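Local coordinates for protein putative Nitroreductase (Anabaena variabilis ATCC 29413, PDB 3EO7) that probably works as an FMN-dependent oxidoreductase of the nitroreductase family, with flavin mononucleotide bound in its pocket, at residues E300-V314 with Y397-I409. Sequence-based numbering, arbitrary orientation. Where two conformers were deposited one is given.
Sequences EDKYNFPFCLKISTV and YYYAPKAQELRQI. With PGR (R-1,2-propanediol), chain S.
Ile311 and Leu406 form a hydrogen-bonded antiparallel pair that joins strand 310-312 to 405-409, the second arm of a beta hairpin with a G1 bulge at Gln404 and Glu405. Strand 310-312 adds an edge to a sheet of the nitroreductase fold. The preceding chain, 301-308, loops over the hairpin face that carries Tyr398 and Arg407. The Tyr398 ring is one bump the loop closes over. Tyr303 lays CB over one of its faces and turns its own ring edge-on, planes at 89°. Phe305 meets Tyr398 in an offset edge-to-face pair, while Ile409 CG2 sits over the centre of the Phe305 ring, 3.6 Å from its centroid. On the opposite sheet face Thr313 CG2 packs against Leu406 CG at 3.5 Å. Arg407, extended from CG to NE, slides under the loop with Ala400 CB against its guanidinium face. Its NE and NH2 both grip Glu405 OE1, which lies in the guanidinium plane, and NH1 gives a weak bond to Tyr303 O. With alanine in place of Arg407, a gap would probably open beneath the loop and Glu405 OE1 would lose its two-nitrogen partner. The Asp301 carboxylate fits into the hairpin turn: OD1 accepts from Lys402 N, and OD2 from Ala403 N at 2.9 Å, each through its syn lone pair.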
loop_
_atom_site.group_PDB
_atom_site.type_symbol
_atom_site.label_atom_id
_atom_site.label_comp_id
_atom_site.label_asym_id
_atom_site.label_seq_id
_atom_site.Cartn_x
_atom_site.Cartn_y
_atom_site.Cartn_z
ATOM N N GLU A 300 7.534 9.739 -21.014
ATOM C CA GLU A 300 6.268 10.189 -21.601
ATOM C C GLU A 300 5.192 9.269 -21.059
ATOM O O GLU A 300 5.445 8.094 -20.852
ATOM C CB GLU A 300 6.311 10.099 -23.132
ATOM C CG GLU A 300 5.141 10.771 -23.827
ATOM C CD GLU A 300 5.140 10.568 -25.341
ATOM O OE1 GLU A 300 5.147 9.406 -25.806
ATOM O OE2 GLU A 300 5.082 11.581 -26.072
ATOM N N ASP A 301 3.992 9.789 -20.846
ATOM C CA ASP A 301 2.904 8.960 -20.347
ATOM C C ASP A 301 2.600 7.907 -21.412
ATOM O O ASP A 301 2.682 8.178 -22.609
ATOM C CB ASP A 301 1.700 9.829 -20.022
ATOM C CG ASP A 301 2.005 10.847 -18.909
ATOM O OD1 ASP A 301 2.279 10.429 -17.782
ATOM O OD2 ASP A 301 1.971 12.039 -19.208
ATOM N N LYS A 302 2.237 6.705 -20.977
ATOM C CA LYS A 302 2.036 5.581 -21.886
ATOM C C LYS A 302 1.031 5.808 -22.998
ATOM O O LYS A 302 1.306 5.468 -24.132
ATOM C CB LYS A 302 1.627 4.343 -21.106
ATOM C CG LYS A 302 1.422 3.097 -21.954
ATOM C CD LYS A 302 1.151 1.900 -21.019
ATOM C CE LYS A 302 0.831 0.672 -21.733
ATOM N NZ LYS A 302 0.669 -0.432 -20.747
ATOM N N TYR A 303 -0.141 6.356 -22.674
ATOM C CA TYR A 303 -1.199 6.526 -23.688
ATOM C C TYR A 303 -1.339 7.972 -24.132
ATOM O O TYR A 303 -1.804 8.803 -23.384
ATOM C CB TYR A 303 -2.528 6.030 -23.131
ATOM C CG TYR A 303 -2.550 4.538 -22.896
ATOM C CD1 TYR A 303 -2.608 3.651 -23.978
ATOM C CD2 TYR A 303 -2.499 4.006 -21.619
ATOM C CE1 TYR A 303 -2.640 2.282 -23.790
ATOM C CE2 TYR A 303 -2.524 2.630 -21.420
ATOM C CZ TYR A 303 -2.591 1.771 -22.517
ATOM O OH TYR A 303 -2.594 0.409 -22.347
ATOM N N ASN A 304 -0.972 8.266 -25.367
ATOM C CA ASN A 304 -1.033 9.621 -25.818
ATOM C C ASN A 304 -2.469 10.128 -25.985
ATOM O O ASN A 304 -2.734 11.313 -25.731
ATOM C CB ASN A 304 -0.291 9.779 -27.153
ATOM C CG ASN A 304 1.221 9.603 -27.012
ATOM O OD1 ASN A 304 1.817 9.990 -26.001
ATOM N ND2 ASN A 304 1.848 9.055 -28.050
ATOM N N PHE A 305 -3.369 9.259 -26.466
ATOM C CA PHE A 305 -4.754 9.694 -26.817
ATOM C C PHE A 305 -4.705 11.092 -27.477
ATOM O O PHE A 305 -5.364 12.046 -27.018
ATOM C CB PHE A 305 -5.683 9.682 -25.578
ATOM C CG PHE A 305 -5.913 8.333 -25.005
ATOM C CD1 PHE A 305 -6.595 7.359 -25.727
ATOM C CD2 PHE A 305 -5.500 8.023 -23.730
ATOM C CE1 PHE A 305 -6.812 6.091 -25.182
ATOM C CE2 PHE A 305 -5.710 6.768 -23.191
ATOM C CZ PHE A 305 -6.352 5.804 -23.917
ATOM N N PRO A 306 -3.954 11.224 -28.587
ATOM C CA PRO A 306 -3.684 12.574 -29.133
ATOM C C PRO A 306 -4.881 13.337 -29.704
ATOM O O PRO A 306 -4.846 14.560 -29.789
ATOM C CB PRO A 306 -2.687 12.297 -30.253
ATOM C CG PRO A 306 -2.942 10.900 -30.654
ATOM C CD PRO A 306 -3.331 10.168 -29.417
ATOM N N PHE A 307 -5.936 12.617 -30.079
ATOM C CA PHE A 307 -7.086 13.251 -30.662
ATOM C C PHE A 307 -8.260 13.334 -29.705
ATOM O O PHE A 307 -9.373 13.596 -30.133
ATOM C CB PHE A 307 -7.474 12.512 -31.921
ATOM C CG PHE A 307 -6.346 12.379 -32.891
ATOM C CD1 PHE A 307 -5.675 13.508 -33.333
ATOM C CD2 PHE A 307 -5.900 11.139 -33.299
ATOM C CE1 PHE A 307 -4.597 13.400 -34.204
ATOM C CE2 PHE A 307 -4.854 11.020 -34.181
ATOM C CZ PHE A 307 -4.189 12.156 -34.627
ATOM N N CYS A 308 -7.995 13.129 -28.426
ATOM C CA CYS A 308 -8.980 13.228 -27.357
ATOM C C CYS A 308 -8.836 14.562 -26.627
ATOM O O CYS A 308 -7.757 15.133 -26.554
ATOM C CB CYS A 308 -8.801 12.105 -26.333
ATOM S SG CYS A 308 -9.288 10.489 -26.939
ATOM N N LEU A 309 -9.949 15.036 -26.084
ATOM C CA LEU A 309 -9.968 16.254 -25.297
ATOM C C LEU A 309 -9.032 16.159 -24.106
ATOM O O LEU A 309 -9.081 15.201 -23.339
ATOM C CB LEU A 309 -11.370 16.553 -24.791
ATOM C CG LEU A 309 -11.529 17.779 -23.871
ATOM C CD1 LEU A 309 -11.144 19.070 -24.584
ATOM C CD2 LEU A 309 -12.979 17.789 -23.334
ATOM N N LYS A 310 -8.145 17.138 -23.966
ATOM C CA LYS A 310 -7.234 17.165 -22.822
ATOM C C LYS A 310 -7.442 18.422 -21.985
ATOM O O LYS A 310 -7.683 19.522 -22.518
ATOM C CB LYS A 310 -5.781 16.940 -23.236
ATOM C CG LYS A 310 -5.174 17.949 -24.168
ATOM C CD LYS A 310 -3.749 17.521 -24.624
ATOM C CE LYS A 310 -3.744 16.042 -24.956
ATOM N NZ LYS A 310 -2.531 15.474 -25.503
ATOM N N ILE A 311 -7.330 18.227 -20.670
ATOM C CA ILE A 311 -7.608 19.215 -19.650
ATOM C C ILE A 311 -6.425 19.190 -18.677
ATOM O O ILE A 311 -6.058 18.117 -18.176
ATOM C CB ILE A 311 -8.909 18.895 -18.833
ATOM C CG1 ILE A 311 -10.165 18.723 -19.715
ATOM C CG2 ILE A 311 -9.187 19.990 -17.811
ATOM C CD1 ILE A 311 -10.522 17.285 -20.041
ATOM N N SER A 312 -5.826 20.344 -18.410
ATOM C CA SER A 312 -4.703 20.374 -17.474
ATOM C C SER A 312 -5.184 20.111 -16.048
ATOM O O SER A 312 -6.245 20.553 -15.649
ATOM C CB SER A 312 -3.998 21.722 -17.488
ATOM O OG SER A 312 -2.897 21.719 -16.602
ATOM N N THR A 313 -4.357 19.398 -15.292
ATOM C CA THR A 313 -4.602 19.139 -13.889
ATOM C C THR A 313 -3.591 19.879 -12.999
ATOM O O THR A 313 -3.565 19.666 -11.785
ATOM C CB THR A 313 -4.503 17.642 -13.600
ATOM O OG1 THR A 313 -3.195 17.161 -13.967
ATOM C CG2 THR A 313 -5.626 16.890 -14.335
ATOM N N VAL A 314 -2.789 20.780 -13.572
ATOM C CA VAL A 314 -1.812 21.528 -12.773
ATOM C C VAL A 314 -2.519 22.220 -11.609
ATOM O O VAL A 314 -3.553 22.886 -11.787
ATOM C CB VAL A 314 -0.991 22.483 -13.625
ATOM C CG1 VAL A 314 -0.152 23.412 -12.729
ATOM C CG2 VAL A 314 -0.103 21.676 -14.582
ATOM N N TYR A 397 -11.696 9.364 -18.033
ATOM C CA TYR A 397 -10.490 10.089 -18.409
ATOM C C TYR A 397 -9.259 9.281 -18.094
ATOM O O TYR A 397 -9.156 8.661 -17.045
ATOM C CB TYR A 397 -10.393 11.409 -17.620
ATOM C CG TYR A 397 -11.521 12.368 -17.887
ATOM C CD1 TYR A 397 -12.748 12.206 -17.257
ATOM C CD2 TYR A 397 -11.366 13.426 -18.778
ATOM C CE1 TYR A 397 -13.777 13.061 -17.498
ATOM C CE2 TYR A 397 -12.413 14.322 -19.026
ATOM C CZ TYR A 397 -13.623 14.120 -18.385
ATOM O OH TYR A 397 -14.663 14.985 -18.621
ATOM N N TYR A 398 -8.319 9.267 -19.015
ATOM C CA TYR A 398 -6.982 8.775 -18.705
ATOM C C TYR A 398 -6.265 9.900 -17.968
ATOM O O TYR A 398 -6.363 11.067 -18.353
ATOM C CB TYR A 398 -6.223 8.496 -19.991
ATOM C CG TYR A 398 -4.771 8.153 -19.805
ATOM C CD1 TYR A 398 -4.382 7.006 -19.128
ATOM C CD2 TYR A 398 -3.790 8.946 -20.391
ATOM C CE1 TYR A 398 -3.031 6.661 -18.993
ATOM C CE2 TYR A 398 -2.439 8.596 -20.300
ATOM C CZ TYR A 398 -2.077 7.453 -19.608
ATOM O OH TYR A 398 -0.753 7.111 -19.544
ATOM N N TYR A 399 -5.570 9.584 -16.878
ATOM C CA TYR A 399 -4.786 10.585 -16.204
ATOM C C TYR A 399 -3.308 10.354 -16.581
ATOM O O TYR A 399 -2.773 9.251 -16.401
ATOM C CB TYR A 399 -4.969 10.539 -14.690
ATOM C CG TYR A 399 -4.009 11.471 -13.944
ATOM C CD1 TYR A 399 -4.000 12.850 -14.194
ATOM C CD2 TYR A 399 -3.129 10.973 -12.975
ATOM C CE1 TYR A 399 -3.116 13.708 -13.510
ATOM C CE2 TYR A 399 -2.264 11.809 -12.307
ATOM C CZ TYR A 399 -2.242 13.178 -12.577
ATOM O OH TYR A 399 -1.380 14.013 -11.895
ATOM N N ALA A 400 -2.711 11.389 -17.173
ATOM C CA ALA A 400 -1.322 11.424 -17.639
ATOM C C ALA A 400 -0.520 12.232 -16.598
ATOM O O ALA A 400 -0.497 13.453 -16.628
ATOM C CB ALA A 400 -1.250 12.120 -19.035
ATOM N N PRO A 401 0.101 11.549 -15.637
ATOM C CA PRO A 401 0.762 12.327 -14.572
ATOM C C PRO A 401 1.998 13.110 -14.983
ATOM O O PRO A 401 2.301 14.123 -14.364
ATOM C CB PRO A 401 1.095 11.273 -13.529
ATOM C CG PRO A 401 1.145 9.990 -14.274
ATOM C CD PRO A 401 0.125 10.106 -15.374
ATOM N N LYS A 402 2.725 12.650 -15.991
ATOM C CA LYS A 402 3.901 13.395 -16.428
ATOM C C LYS A 402 3.466 14.686 -17.110
ATOM O O LYS A 402 3.964 15.767 -16.816
ATOM C CB LYS A 402 4.820 12.544 -17.291
ATOM C CG LYS A 402 5.377 11.327 -16.620
ATOM C CD LYS A 402 6.225 10.544 -17.619
ATOM C CE LYS A 402 7.021 9.442 -16.927
ATOM N NZ LYS A 402 6.170 8.491 -16.212
ATOM N N ALA A 403 2.490 14.600 -17.998
ATOM C CA ALA A 403 1.962 15.767 -18.658
ATOM C C ALA A 403 1.028 16.620 -17.794
ATOM O O ALA A 403 0.720 17.771 -18.154
ATOM C CB ALA A 403 1.165 15.313 -19.930
ATOM N N GLN A 404 0.536 16.027 -16.713
ATOM C CA GLN A 404 -0.491 16.612 -15.862
ATOM C C GLN A 404 -1.729 16.969 -16.678
ATOM O O GLN A 404 -2.145 18.133 -16.777
ATOM C CB GLN A 404 0.021 17.779 -15.020
ATOM C CG GLN A 404 1.189 17.393 -14.118
ATOM C CD GLN A 404 1.352 18.373 -12.962
ATOM O OE1 GLN A 404 0.505 18.421 -12.069
ATOM N NE2 GLN A 404 2.448 19.138 -12.965
ATOM N N GLU A 405 -2.310 15.930 -17.266
ATOM C CA GLU A 405 -3.516 16.092 -18.039
ATOM C C GLU A 405 -4.493 14.956 -17.809
ATOM O O GLU A 405 -4.073 13.830 -17.536
ATOM C CB GLU A 405 -3.193 16.071 -19.522
ATOM C CG GLU A 405 -2.456 17.251 -20.007
ATOM C CD GLU A 405 -2.099 17.154 -21.476
ATOM O OE1 GLU A 405 -2.193 16.070 -22.103
ATOM O OE2 GLU A 405 -1.651 18.182 -21.981
ATOM N N LEU A 406 -5.780 15.281 -17.931
ATOM C CA LEU A 406 -6.846 14.310 -18.058
ATOM C C LEU A 406 -7.152 14.288 -19.563
ATOM O O LEU A 406 -7.203 15.333 -20.208
ATOM C CB LEU A 406 -8.106 14.699 -17.308
ATOM C CG LEU A 406 -8.001 14.697 -15.783
ATOM C CD1 LEU A 406 -9.206 15.385 -15.112
ATOM C CD2 LEU A 406 -7.811 13.261 -15.295
ATOM N N ARG A 407 -7.281 13.093 -20.122
ATOM C CA ARG A 407 -7.613 12.936 -21.553
ATOM C C ARG A 407 -8.936 12.168 -21.592
ATOM O O ARG A 407 -9.003 11.059 -21.072
ATOM C CB ARG A 407 -6.476 12.221 -22.264
ATOM C CG ARG A 407 -5.166 12.992 -22.082
ATOM C CD ARG A 407 -3.963 12.364 -22.689
ATOM N NE ARG A 407 -2.787 13.206 -22.457
ATOM C CZ ARG A 407 -1.520 12.804 -22.537
ATOM N NH1 ARG A 407 -1.221 11.543 -22.784
ATOM N NH2 ARG A 407 -0.540 13.677 -22.328
ATOM N N GLN A 408 -9.993 12.802 -22.110
ATOM C CA GLN A 408 -11.350 12.199 -22.110
ATOM C C GLN A 408 -11.437 11.086 -23.137
ATOM O O GLN A 408 -11.207 11.307 -24.323
ATOM C CB GLN A 408 -12.418 13.240 -22.410
ATOM C CG GLN A 408 -13.844 12.779 -22.168
ATOM C CD GLN A 408 -14.832 13.827 -22.558
ATOM O OE1 GLN A 408 -15.148 13.986 -23.744
ATOM N NE2 GLN A 408 -15.356 14.550 -21.566
ATOM N N ILE A 409 -11.743 9.894 -22.658
ATOM C CA ILE A 409 -11.862 8.721 -23.522
ATOM C C ILE A 409 -13.309 8.247 -23.670
ATOM O O ILE A 409 -13.594 7.518 -24.592
ATOM C CB ILE A 409 -10.890 7.616 -23.163
ATOM C CG1 ILE A 409 -11.186 7.001 -21.799
ATOM C CG2 ILE A 409 -9.414 8.137 -23.317
ATOM C CD1 ILE A 409 -10.226 5.804 -21.463
HETATM C C1 PGR S . -12.799 12.591 -27.180
HETATM C C2 PGR S . -14.243 12.160 -26.880
HETATM C C3 PGR S . -14.249 10.907 -25.992
HETATM O O1 PGR S . -12.128 13.129 -26.040
HETATM O O2 PGR S . -15.077 13.197 -26.340
HETATM O O HOH W 1 1.517 10.615 -23.576
HETATM O O HOH W 2 3.452 8.076 -16.790
HETATM O O HOH W 3 -0.295 16.555 -24.464
HETATM O O HOH W 4 -0.984 20.361 -17.987
HETATM O O HOH W 5 -1.493 16.626 -11.953
#